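Local atomic coordinates of alcohol dehydrogenase, zinc-containing (Thermotoga maritima, PDB entry 3IP1), a protein that catalyses the NAD(+)-dependent oxidation of scyllo-inosose to 3-dehydro-scyllo-inosose as a zinc-containing dehydrogenase, probably within myo-inositol breakdown. Residues R4-H9 with E374-Y379; G21-D24 with T30-G33; N151-N156 with V165-K170; A228-L233 with V241-P246; H261-T266 with E272-Y277. One frame throughout, in Å; residues are numbered along the deposited sequence.

Interaction 1 (R4-H9 with E374-Y379); sequences RAVRLH and EEIPEY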
# COMPACT_ATOMS: atom_id res chain seq x y z
N ARG A 4 1.04 -11.22 -47.30
CA ARG A 4 2.42 -10.79 -47.15
C ARG A 4 2.63 -10.21 -45.75
O ARG A 4 1.69 -9.72 -45.11
CB ARG A 4 2.80 -9.76 -48.23
CG ARG A 4 2.83 -10.35 -49.67
CD ARG A 4 3.33 -9.35 -50.72
NE ARG A 4 2.94 -7.96 -50.44
CZ ARG A 4 1.69 -7.47 -50.54
NH1 ARG A 4 0.68 -8.24 -50.91
NH2 ARG A 4 1.46 -6.19 -50.26
N ALA A 5 3.88 -10.28 -45.29
CA ALA A 5 4.28 -9.83 -43.95
C ALA A 5 5.76 -9.49 -43.95
O ALA A 5 6.52 -10.03 -44.75
CB ALA A 5 3.98 -10.91 -42.90
N VAL A 6 6.16 -8.62 -43.02
CA VAL A 6 7.55 -8.22 -42.82
C VAL A 6 8.23 -9.21 -41.86
O VAL A 6 7.90 -9.26 -40.66
CB VAL A 6 7.60 -6.79 -42.27
CG1 VAL A 6 9.00 -6.37 -41.95
CG2 VAL A 6 6.92 -5.80 -43.26
N ARG A 7 9.16 -10.01 -42.40
CA ARG A 7 9.82 -11.06 -41.63
C ARG A 7 11.33 -10.85 -41.50
O ARG A 7 11.99 -10.35 -42.42
CB ARG A 7 9.52 -12.45 -42.20
CG ARG A 7 8.02 -12.74 -42.37
CD ARG A 7 7.75 -14.24 -42.43
NE ARG A 7 7.53 -14.81 -41.10
CZ ARG A 7 7.90 -16.03 -40.73
NH1 ARG A 7 7.65 -16.45 -39.51
NH2 ARG A 7 8.53 -16.83 -41.58
N LEU A 8 11.87 -11.23 -40.34
CA LEU A 8 13.31 -11.16 -40.09
C LEU A 8 13.92 -12.56 -40.13
O LEU A 8 13.49 -13.46 -39.42
CB LEU A 8 13.63 -10.49 -38.74
CG LEU A 8 15.09 -10.12 -38.40
CD1 LEU A 8 15.17 -8.89 -37.49
CD2 LEU A 8 15.90 -11.28 -37.79
N HIS A 9 14.94 -12.73 -40.97
CA HIS A 9 15.71 -13.96 -41.02
C HIS A 9 17.11 -13.67 -40.50
O HIS A 9 17.64 -12.59 -40.72
CB HIS A 9 15.78 -14.49 -42.46
CG HIS A 9 14.45 -14.94 -42.99
ND1 HIS A 9 14.09 -16.27 -43.04
CD2 HIS A 9 13.38 -14.24 -43.44
CE1 HIS A 9 12.85 -16.37 -43.50
NE2 HIS A 9 12.40 -15.15 -43.75
N GLU A 374 5.31 -2.21 -47.32
CA GLU A 374 6.49 -2.33 -48.18
C GLU A 374 7.65 -1.46 -47.74
O GLU A 374 8.80 -1.85 -47.91
CB GLU A 374 6.15 -1.98 -49.64
CG GLU A 374 5.00 -2.76 -50.27
CD GLU A 374 5.23 -4.27 -50.32
OE1 GLU A 374 6.33 -4.69 -50.78
OE2 GLU A 374 4.31 -5.03 -49.92
N GLU A 375 7.36 -0.29 -47.18
CA GLU A 375 8.41 0.64 -46.80
C GLU A 375 9.04 0.33 -45.44
O GLU A 375 10.05 0.95 -45.07
CB GLU A 375 7.86 2.06 -46.77
CG GLU A 375 7.37 2.55 -48.12
CD GLU A 375 6.70 3.91 -48.00
OE1 GLU A 375 7.41 4.94 -47.95
OE2 GLU A 375 5.46 3.95 -47.93
N ILE A 376 8.45 -0.62 -44.70
CA ILE A 376 8.90 -0.96 -43.34
C ILE A 376 10.36 -1.42 -43.27
O ILE A 376 11.12 -0.90 -42.46
CB ILE A 376 7.97 -1.99 -42.63
CG1 ILE A 376 6.62 -1.36 -42.25
CG2 ILE A 376 8.64 -2.60 -41.39
CD1 ILE A 376 6.70 -0.11 -41.34
N PRO A 377 10.76 -2.40 -44.12
CA PRO A 377 12.17 -2.80 -43.99
C PRO A 377 13.12 -1.61 -44.17
O PRO A 377 14.09 -1.47 -43.42
CB PRO A 377 12.33 -3.85 -45.11
CG PRO A 377 10.95 -4.43 -45.27
CD PRO A 377 10.02 -3.27 -45.05
N GLU A 378 12.81 -0.73 -45.12
CA GLU A 378 13.62 0.46 -45.38
C GLU A 378 13.72 1.35 -44.14
O GLU A 378 14.80 1.85 -43.80
CB GLU A 378 13.03 1.24 -46.57
CG GLU A 378 13.73 2.56 -46.87
CD GLU A 378 12.87 3.54 -47.71
OE1 GLU A 378 12.05 3.10 -48.56
OE2 GLU A 378 13.02 4.76 -47.52
N TYR A 379 12.59 1.55 -43.46
CA TYR A 379 12.57 2.44 -42.30
C TYR A 379 13.23 1.86 -41.05
O TYR A 379 13.81 2.59 -40.26
CB TYR A 379 11.14 2.94 -42.03
CG TYR A 379 10.80 4.10 -42.93
CD1 TYR A 379 11.17 5.40 -42.58
CD2 TYR A 379 10.18 3.89 -44.16
CE1 TYR A 379 10.91 6.48 -43.43
CE2 TYR A 379 9.91 4.96 -45.03
CZ TYR A 379 10.28 6.25 -44.66
OH TYR A 379 10.01 7.31 -45.49
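Arg4 and Glu374 reach across at about a right angle to each other and close a salt bridge between strand 3-12 and the start of the segment 374-379. The grip is side-on: NE and NH2 of Arg4 both converge on one carboxylate oxygen, with NH2 3.1 Å and NE 3.3 Å from Glu374 OE2. That oxygen sits at the guanidinium edge, close to its plane, and both N-H...O bonds are bent. At the acid, NE meets OE2 on the syn side and NH2 on the anti side, both from the same face of the carboxylate, whose plane is turned 36° from the guanidinium. Glu374 starts out pointing away from the strand, and a bend at chi2 (-61°) folds its chain back so that OE2 meets the arginine; the Arg4 chain is itself bent at chi3. Two residues along the strand from Arg4, and two along from Glu374, the contact becomes apolar. Val6 crosses Ile376 at about a right angle, its CG1 3.8 Å from Ile376 CG2, while Val6 CG2 lies against Ile376 CB. The same Val6 CG1 also touches the ring of Pro377, 4.3 Å from its CG. Val6 and Ile376 are buried, whereas the ion pair lies toward the surface. Behind them, Val6 rests on Val42 of strand 40-47 and on Phe161, and Ile376 packs on Val371 of strand 369-371, so the contact lays the first residues of helix 376-382 and the loop before them against strand 3-12 of the antiparallel sheet.

Interaction 2 (G21-D24 with T30-G33); sequences GPKD and TWLG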
# COMPACT_ATOMS: atom_id res chain seq x y z
N GLY A 21 20.92 -21.98 -23.53
CA GLY A 21 20.13 -21.77 -22.31
C GLY A 21 19.17 -22.91 -22.01
O GLY A 21 18.85 -23.70 -22.90
N PRO A 22 18.71 -23.02 -20.76
CA PRO A 22 17.78 -24.11 -20.40
C PRO A 22 16.45 -24.08 -21.18
O PRO A 22 15.85 -25.12 -21.38
CB PRO A 22 17.53 -23.90 -18.90
CG PRO A 22 17.91 -22.47 -18.62
CD PRO A 22 19.00 -22.13 -19.62
N LYS A 23 16.03 -22.90 -21.64
CA LYS A 23 14.78 -22.77 -22.41
C LYS A 23 15.03 -22.51 -23.90
O LYS A 23 14.09 -22.28 -24.66
CB LYS A 23 13.91 -21.65 -21.85
CG LYS A 23 13.23 -21.97 -20.54
CD LYS A 23 12.51 -20.76 -20.01
CE LYS A 23 11.23 -21.16 -19.29
NZ LYS A 23 11.00 -20.31 -18.08
N ASP A 24 16.30 -22.51 -24.30
CA ASP A 24 16.64 -22.25 -25.71
C ASP A 24 16.38 -23.48 -26.59
O ASP A 24 16.40 -24.62 -26.11
CB ASP A 24 18.10 -21.83 -25.83
CG ASP A 24 18.38 -20.47 -25.20
OD1 ASP A 24 17.44 -19.79 -24.75
OD2 ASP A 24 19.56 -20.09 -25.17
N THR A 30 16.38 -18.42 -28.77
CA THR A 30 17.25 -18.13 -27.63
C THR A 30 16.71 -17.00 -26.77
O THR A 30 16.03 -16.10 -27.27
CB THR A 30 18.72 -17.81 -28.06
OG1 THR A 30 19.52 -17.62 -26.89
CG2 THR A 30 18.80 -16.56 -28.90
N TRP A 31 17.05 -17.05 -25.47
CA TRP A 31 16.79 -15.93 -24.56
C TRP A 31 17.87 -14.85 -24.66
O TRP A 31 17.67 -13.74 -24.15
CB TRP A 31 16.60 -16.43 -23.12
CG TRP A 31 15.15 -16.83 -22.90
CD1 TRP A 31 14.55 -18.02 -23.25
CD2 TRP A 31 14.13 -16.02 -22.31
NE1 TRP A 31 13.21 -17.99 -22.90
CE2 TRP A 31 12.93 -16.78 -22.34
CE3 TRP A 31 14.11 -14.71 -21.78
CZ2 TRP A 31 11.71 -16.27 -21.83
CZ3 TRP A 31 12.89 -14.21 -21.28
CH2 TRP A 31 11.72 -15.00 -21.31
N LEU A 32 18.98 -15.16 -25.36
CA LEU A 32 20.10 -14.23 -25.55
C LEU A 32 20.40 -13.85 -27.01
O LEU A 32 21.45 -14.20 -27.58
CB LEU A 32 21.35 -14.76 -24.85
CG LEU A 32 21.34 -14.77 -23.32
CD1 LEU A 32 22.55 -15.52 -22.79
CD2 LEU A 32 21.27 -13.31 -22.74
N GLY A 33 19.49 -13.09 -27.61
CA GLY A 33 19.57 -12.74 -29.03
C GLY A 33 20.95 -12.37 -29.54
O GLY A 33 21.46 -12.98 -30.49
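A type I beta turn from Gly21 to Asp24 and an ST turn at Thr30 are tied together here by one carboxylate, within the long loop that joins strand 3-12 to strand 37-38. Asp24 is buried, and its two oxygens share the work. OD1 accepts from the backbone N of Trp31 at 2.9 Å, the N-H arriving from above the carboxylate plane, 41° out of it. OD2 takes the backbone N of Gly21 at 2.8 Å, again from above the plane, so the acid also fastens the beginning of its own turn; a weak bond from Thr30 OG1 reaches the same OD2. The side chains of Asp24 and Thr30 lie side by side and point the same way. A leucine in place of Asp24 would probably leave the N-H groups of Gly21 and Trp31 without their acceptor and let the two turns drift apart. Trp31 has Asp24 OD1 at its ring edge, 3.7 Å from CD1, and runs alongside the aliphatic part of Lys23, whose CB is 3.9 Å from Trp31 NE1. The lysine NZ goes on to the backbone O of Glu148, near the four-cysteine metal site. Thr30 OG1 sits anti to its own N (chi1 -176°), which places it to accept from the backbone N of Leu32 at 2.9 Å, with an N-H...O angle of 164°.

Interaction 3 (N151-N156 with V165-K170); sequences NELGFN and VKVDAK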
# COMPACT_ATOMS: atom_id res chain seq x y z
N ASN A 151 5.95 -16.14 -24.14
CA ASN A 151 6.32 -15.90 -25.54
C ASN A 151 6.11 -14.43 -25.83
O ASN A 151 5.50 -13.70 -25.04
CB ASN A 151 5.45 -16.75 -26.48
CG ASN A 151 5.78 -18.21 -26.38
OD1 ASN A 151 6.78 -18.66 -26.94
ND2 ASN A 151 4.96 -18.97 -25.65
N GLU A 152 6.61 -13.97 -26.98
CA GLU A 152 6.57 -12.56 -27.30
C GLU A 152 6.23 -12.30 -28.75
O GLU A 152 6.93 -12.76 -29.68
CB GLU A 152 7.88 -11.86 -26.90
CG GLU A 152 7.91 -11.45 -25.43
CD GLU A 152 9.16 -10.73 -25.03
OE1 GLU A 152 9.17 -9.48 -25.04
OE2 GLU A 152 10.15 -11.41 -24.71
N LEU A 153 5.13 -11.58 -28.92
CA LEU A 153 4.63 -11.21 -30.22
C LEU A 153 5.65 -10.34 -30.96
O LEU A 153 6.09 -9.32 -30.43
CB LEU A 153 3.33 -10.42 -30.04
CG LEU A 153 2.55 -10.18 -31.32
CD1 LEU A 153 1.82 -11.47 -31.73
CD2 LEU A 153 1.59 -9.03 -31.09
N GLY A 154 6.00 -10.73 -32.18
CA GLY A 154 7.00 -10.00 -32.97
C GLY A 154 8.44 -10.24 -32.54
O GLY A 154 9.33 -9.51 -32.96
N PHE A 155 8.66 -11.27 -31.72
CA PHE A 155 10.00 -11.69 -31.28
C PHE A 155 10.24 -13.17 -31.54
O PHE A 155 11.26 -13.56 -32.15
CB PHE A 155 10.22 -11.36 -29.80
CG PHE A 155 10.35 -9.87 -29.54
CD1 PHE A 155 9.21 -9.07 -29.40
CD2 PHE A 155 11.60 -9.28 -29.46
CE1 PHE A 155 9.33 -7.68 -29.18
CE2 PHE A 155 11.74 -7.90 -29.22
CZ PHE A 155 10.59 -7.11 -29.08
N ASN A 156 9.31 -14.01 -31.08
CA ASN A 156 9.33 -15.42 -31.43
C ASN A 156 7.95 -15.95 -31.82
O ASN A 156 7.80 -17.12 -32.10
CB ASN A 156 9.94 -16.23 -30.29
CG ASN A 156 9.02 -16.36 -29.08
OD1 ASN A 156 8.49 -15.36 -28.57
ND2 ASN A 156 8.82 -17.58 -28.62
N VAL A 165 -3.01 -10.82 -38.32
CA VAL A 165 -2.28 -11.43 -37.20
C VAL A 165 -3.23 -12.27 -36.36
O VAL A 165 -4.38 -11.90 -36.12
CB VAL A 165 -1.54 -10.37 -36.32
CG1 VAL A 165 -2.52 -9.53 -35.50
CG2 VAL A 165 -0.52 -11.05 -35.40
N LYS A 166 -2.75 -13.42 -35.91
CA LYS A 166 -3.55 -14.25 -35.06
C LYS A 166 -3.04 -14.11 -33.61
O LYS A 166 -1.84 -14.18 -33.37
CB LYS A 166 -3.49 -15.68 -35.58
CG LYS A 166 -4.35 -16.69 -34.87
CD LYS A 166 -3.56 -17.34 -33.74
CE LYS A 166 -2.55 -18.37 -34.24
NZ LYS A 166 -3.23 -19.67 -34.48
N VAL A 167 -3.95 -13.88 -32.66
CA VAL A 167 -3.60 -13.86 -31.24
C VAL A 167 -4.72 -14.51 -30.42
O VAL A 167 -5.88 -14.53 -30.85
CB VAL A 167 -3.37 -12.42 -30.67
CG1 VAL A 167 -2.26 -11.72 -31.38
CG2 VAL A 167 -4.65 -11.58 -30.77
N ASP A 168 -4.39 -14.98 -29.22
CA ASP A 168 -5.43 -15.38 -28.27
C ASP A 168 -6.27 -14.19 -27.82
O ASP A 168 -5.75 -13.11 -27.59
CB ASP A 168 -4.84 -16.06 -27.05
CG ASP A 168 -5.88 -16.82 -26.27
OD1 ASP A 168 -6.74 -16.19 -25.60
OD2 ASP A 168 -5.86 -18.06 -26.33
N ALA A 169 -7.57 -14.43 -27.67
CA ALA A 169 -8.52 -13.39 -27.27
C ALA A 169 -8.12 -12.72 -25.97
O ALA A 169 -8.38 -11.53 -25.78
CB ALA A 169 -9.95 -13.96 -27.17
N LYS A 170 -7.48 -13.48 -25.09
CA LYS A 170 -7.12 -13.01 -23.77
C LYS A 170 -6.03 -11.93 -23.80
O LYS A 170 -5.80 -11.26 -22.79
CB LYS A 170 -6.72 -14.17 -22.86
CG LYS A 170 -5.27 -14.63 -22.99
CD LYS A 170 -5.06 -16.00 -22.35
CE LYS A 170 -3.58 -16.32 -22.30
NZ LYS A 170 -3.36 -17.64 -21.66
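Leu153 meets Val165 and Val167 through a single methyl, CD1, which lies 4.1 Å from Val167 CG1 and 4.4 Å from Val165 CG2. Leu153 and Val167 cross at about a right angle. With CG anti to the backbone N (chi1 -169°), the leucine extends from its loop toward the strand, whose two valines both face it; all three residues are buried. In the next shell, Phe99 of strand 98-106 touches Leu153 and Val165, and the valines rest on Ile58, Ile60 and Val62 of strand 57-66. The loop carrying Leu153 is braced by its own asparagines: Asn156 OD1 accepts from the backbone N of Glu152 at 2.8 Å, and Asn156 ND2 donates to a lone pair of Asn151 OD1 at 2.9 Å. The backbone O of Glu152 accepts from both Phe155 N and Asn156 N. Leu153 also lies about 4 Å, side chain to side chain, from His97, a ligand of the first zinc site. The contact lies in the GroES-like domain of this zinc-containing dehydrogenase, and here the loop after strand 151-152 packs on strand 164-168, near that first metal site.

Interaction 4 (A228-L233 with V241-P246); sequences AAVAIL and VILSEP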
# COMPACT_ATOMS: atom_id res chain seq x y z
N ALA A 228 5.34 9.14 -23.20
CA ALA A 228 4.10 8.64 -22.63
C ALA A 228 4.05 8.96 -21.15
O ALA A 228 3.02 9.43 -20.65
CB ALA A 228 3.98 7.13 -22.84
N ALA A 229 5.18 8.77 -20.46
CA ALA A 229 5.24 9.11 -19.03
C ALA A 229 4.92 10.59 -18.77
O ALA A 229 4.25 10.90 -17.78
CB ALA A 229 6.58 8.72 -18.42
N VAL A 230 5.36 11.50 -19.65
CA VAL A 230 5.05 12.93 -19.49
C VAL A 230 3.56 13.13 -19.48
O VAL A 230 3.01 13.76 -18.57
CB VAL A 230 5.68 13.80 -20.61
CG1 VAL A 230 5.10 15.23 -20.58
CG2 VAL A 230 7.18 13.87 -20.43
N ALA A 231 2.92 12.58 -20.51
CA ALA A 231 1.47 12.63 -20.67
C ALA A 231 0.75 12.01 -19.48
O ALA A 231 -0.17 12.62 -18.92
CB ALA A 231 1.06 11.93 -21.98
N ILE A 232 1.16 10.80 -19.09
CA ILE A 232 0.47 10.08 -18.03
C ILE A 232 0.54 10.84 -16.70
O ILE A 232 -0.47 10.98 -16.00
CB ILE A 232 1.04 8.65 -17.83
CG1 ILE A 232 0.65 7.74 -19.01
CG2 ILE A 232 0.53 8.07 -16.52
CD1 ILE A 232 1.65 6.54 -19.22
N LEU A 233 1.74 11.31 -16.38
CA LEU A 233 2.00 11.95 -15.11
C LEU A 233 1.42 13.35 -15.01
O LEU A 233 1.03 13.77 -13.93
CB LEU A 233 3.50 11.92 -14.81
CG LEU A 233 3.96 10.49 -14.47
CD1 LEU A 233 5.52 10.37 -14.43
CD2 LEU A 233 3.32 10.02 -13.14
N VAL A 241 6.03 18.73 -14.35
CA VAL A 241 6.62 17.64 -15.12
C VAL A 241 7.84 18.19 -15.86
O VAL A 241 7.73 19.10 -16.69
CB VAL A 241 5.61 16.99 -16.11
CG1 VAL A 241 6.26 15.91 -16.94
CG2 VAL A 241 4.38 16.45 -15.37
N ILE A 242 9.00 17.64 -15.52
CA ILE A 242 10.29 18.04 -16.07
C ILE A 242 10.91 16.87 -16.84
O ILE A 242 11.08 15.76 -16.28
CB ILE A 242 11.24 18.49 -14.96
CG1 ILE A 242 10.62 19.66 -14.19
CG2 ILE A 242 12.62 18.87 -15.52
CD1 ILE A 242 11.23 19.86 -12.82
N LEU A 243 11.20 17.11 -18.11
CA LEU A 243 11.84 16.11 -18.97
C LEU A 243 13.25 16.54 -19.41
O LEU A 243 13.46 17.68 -19.84
CB LEU A 243 10.95 15.74 -20.17
CG LEU A 243 11.57 14.68 -21.08
CD1 LEU A 243 10.65 13.47 -21.33
CD2 LEU A 243 11.98 15.32 -22.39
N SER A 244 14.20 15.62 -19.27
CA SER A 244 15.57 15.86 -19.71
C SER A 244 15.87 15.01 -20.95
O SER A 244 15.77 13.78 -20.89
CB SER A 244 16.56 15.54 -18.59
OG SER A 244 17.89 15.81 -19.01
N GLU A 245 16.20 15.67 -22.06
CA GLU A 245 16.41 15.03 -23.36
C GLU A 245 17.23 15.94 -24.29
O GLU A 245 16.87 17.11 -24.47
CB GLU A 245 15.06 14.69 -24.02
CG GLU A 245 15.12 14.16 -25.44
CD GLU A 245 16.06 12.96 -25.59
OE1 GLU A 245 16.94 13.00 -26.47
OE2 GLU A 245 15.93 11.98 -24.82
N PRO A 246 18.35 15.42 -24.85
CA PRO A 246 19.21 16.22 -25.75
C PRO A 246 18.59 16.52 -27.11
O PRO A 246 18.90 17.55 -27.70
CB PRO A 246 20.46 15.35 -25.93
CG PRO A 246 20.41 14.35 -24.83
CD PRO A 246 18.98 14.14 -24.49
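Val241, the first residue of the strand segment, points at helix 224-235 and meets it with both methyls. Its CG1 lies 3.9 Å from Val230 CG1, the two valines crossing obliquely, and its CG2 comes within 4.3 Å of the backbone C of Leu233. With CG1 anti to the backbone N (chi1 177°), Val241 turns that methyl onto Val230, where it also approaches CA and CG2. Ile242 faces the other side of the sheet and packs on His261 and Ile263 of the neighbouring strand. Leu243 returns to the helix: its CD1 is 3.6 Å from Val230 CG2, and its side chain crosses that of Val230 at about a right angle. Val230 therefore spreads its branches over two strand residues, CG1 on Val241 and CG2 chiefly on Leu243. Ile219 of strand 216-220 touches both Val230 and Leu243, closing the layer from the next strand. Beyond Ser244, Glu245, which probably binds NAD(+), accepts from Gly222 N through OE2 and from Ser247 N through OE1. The axes of segments 228-233 and 241-244 run antiparallel, at 174° and 9.2 Å apart. This is the helix-on-strand packing of a right-handed beta-alpha-beta crossover, strand 216-220, helix 224-235 and strand 240-244, the opening unit of the Rossmann fold, which probably binds the NAD(+) here.

Interaction 5 (H261-T266 with E272-Y277); sequences HVIDPT and EAVLDY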
# COMPACT_ATOMS: atom_id res chain seq x y z
N HIS A 261 8.52 21.88 -17.95
CA HIS A 261 9.89 22.28 -18.21
C HIS A 261 10.62 21.19 -18.96
O HIS A 261 10.43 19.99 -18.69
CB HIS A 261 10.64 22.60 -16.92
CG HIS A 261 9.93 23.58 -16.04
ND1 HIS A 261 9.80 24.92 -16.36
CD2 HIS A 261 9.30 23.42 -14.85
CE1 HIS A 261 9.13 25.54 -15.41
NE2 HIS A 261 8.81 24.65 -14.48
N VAL A 262 11.46 21.61 -19.90
CA VAL A 262 12.34 20.68 -20.59
C VAL A 262 13.79 21.12 -20.42
O VAL A 262 14.09 22.31 -20.39
CB VAL A 262 11.95 20.50 -22.08
CG1 VAL A 262 10.60 19.79 -22.19
CG2 VAL A 262 11.95 21.84 -22.84
N ILE A 263 14.68 20.14 -20.29
CA ILE A 263 16.10 20.34 -20.07
C ILE A 263 16.90 19.63 -21.18
O ILE A 263 16.74 18.43 -21.42
CB ILE A 263 16.54 19.78 -18.68
CG1 ILE A 263 15.82 20.50 -17.53
CG2 ILE A 263 18.06 19.87 -18.51
CD1 ILE A 263 16.00 19.81 -16.15
N ASP A 264 17.77 20.39 -21.84
CA ASP A 264 18.80 19.81 -22.69
C ASP A 264 20.03 19.59 -21.80
O ASP A 264 20.75 20.53 -21.54
CB ASP A 264 19.09 20.77 -23.85
CG ASP A 264 20.19 20.27 -24.78
OD1 ASP A 264 20.80 19.20 -24.55
OD2 ASP A 264 20.45 20.98 -25.77
N PRO A 265 20.26 18.35 -21.33
CA PRO A 265 21.35 18.07 -20.39
C PRO A 265 22.75 18.38 -20.93
O PRO A 265 23.69 18.57 -20.14
CB PRO A 265 21.23 16.56 -20.12
CG PRO A 265 20.53 16.01 -21.32
CD PRO A 265 19.59 17.11 -21.78
N THR A 266 22.89 18.43 -22.26
CA THR A 266 24.19 18.67 -22.89
C THR A 266 24.57 20.16 -22.89
O THR A 266 25.75 20.49 -23.07
CB THR A 266 24.26 18.12 -24.35
OG1 THR A 266 23.48 18.94 -25.23
CG2 THR A 266 23.79 16.65 -24.41
N GLU A 272 20.97 21.66 -11.20
CA GLU A 272 20.54 23.01 -10.78
C GLU A 272 19.20 23.38 -11.39
O GLU A 272 18.39 24.06 -10.75
CB GLU A 272 21.57 24.08 -11.17
CG GLU A 272 23.00 23.82 -10.69
CD GLU A 272 23.13 23.77 -9.18
OE1 GLU A 272 22.35 24.44 -8.46
OE2 GLU A 272 24.04 23.06 -8.70
N ALA A 273 18.98 22.94 -12.63
CA ALA A 273 17.74 23.26 -13.34
C ALA A 273 16.57 22.56 -12.66
O ALA A 273 15.54 23.20 -12.42
CB ALA A 273 17.83 22.85 -14.83
N VAL A 274 16.73 21.28 -12.35
CA VAL A 274 15.69 20.54 -11.62
C VAL A 274 15.41 21.18 -10.26
O VAL A 274 14.25 21.41 -9.91
CB VAL A 274 16.03 19.03 -11.46
CG1 VAL A 274 15.13 18.36 -10.39
CG2 VAL A 274 15.92 18.29 -12.80
N LEU A 275 16.47 21.50 -9.51
CA LEU A 275 16.32 22.14 -8.21
C LEU A 275 15.68 23.52 -8.28
O LEU A 275 14.90 23.90 -7.40
CB LEU A 275 17.64 22.17 -7.42
CG LEU A 275 18.07 20.79 -6.92
CD1 LEU A 275 19.52 20.80 -6.42
CD2 LEU A 275 17.12 20.22 -5.85
N ASP A 276 15.99 24.26 -9.35
CA ASP A 276 15.44 25.59 -9.53
C ASP A 276 13.95 25.48 -9.82
O ASP A 276 13.12 26.07 -9.13
CB ASP A 276 16.17 26.32 -10.66
CG ASP A 276 15.41 27.53 -11.17
OD1 ASP A 276 14.78 28.23 -10.35
OD2 ASP A 276 15.43 27.79 -12.40
N TYR A 277 13.61 24.69 -10.84
CA TYR A 277 12.23 24.51 -11.26
C TYR A 277 11.31 23.98 -10.16
O TYR A 277 10.14 24.33 -10.12
CB TYR A 277 12.18 23.57 -12.47
CG TYR A 277 12.79 24.17 -13.72
CD1 TYR A 277 12.60 25.51 -14.05
CD2 TYR A 277 13.53 23.37 -14.60
CE1 TYR A 277 13.15 26.06 -15.22
CE2 TYR A 277 14.08 23.89 -15.76
CZ TYR A 277 13.89 25.23 -16.06
OH TYR A 277 14.44 25.74 -17.21
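His261 and Tyr277 both carry CG anti to the carbonyl carbon (chi1 -53° and -68°); these torsions bring the imidazole and phenol rings together, and the rotation about chi2 makes them nearly parallel. The rings form an offset stack, centroids 4.0 Å apart and planes only 3° from parallel. Tyr277 CD1 lies over the imidazole, 3.7 Å from His261 ND1, and His261 CG lies over the tyrosine ring. Each beta carbon extends the overlap: His261 CB stands above the Tyr277 face, 4.0 Å from its centroid in a CH-pi contact, while Tyr277 CB lies off-centre over the imidazole. Replacing Tyr277 by an alanine would probably leave one imidazole face without its stacking partner and take the ring edge away from Ile263 CG1. The two segments belong to the Rossmann-type domain: strand 261-263 is an outermost strand of the parallel sheet within this chain, and helix 270-277 packs on it, the axes of segments 261-263 and 272-277 lying 9.8 Å apart and nearly antiparallel. Two residues along the strand, Ile263 supplies the apolar part. Its CD1 is 3.7 Å from Val274 CG2 and 3.8 Å from Ala273 CB, the Ile263 side chain crosses that of Val274 at about a right angle, and its CG1 meets the edge of the tyrosine ring, 4.2 Å from Tyr277 CE2. Ile242 of the adjacent strand 240-244 touches Tyr277 from within the sheet. Past the strand, Asp264 OD1 closes an Asx turn by accepting from Thr266 N and also takes Thr266 OG1, both from the same face of the carboxylate.

Overall arrangement
Interactions 3 and 4 are fully buried and purely apolar, whereas interactions 1, 2 and 5 are only partly buried and add charge, hydrogen bonds or ring stacking. Interaction 1 combines an outer salt bridge with an inner aliphatic patch; interaction 2 relies on one buried carboxylate between loop segments; interaction 5 places its stack at the sheet border. Interactions 4 and 5 share the parallel sheet of the nucleotide-binding domain, where Leu243 O and Ile263 N are 2.8 Å apart, a probable hydrogen bond. Interaction 3 lies in the GroES-like part, its centre about 30 Å from that of interaction 4, and interaction 1 brings together segments 365 residues apart at their closest ends.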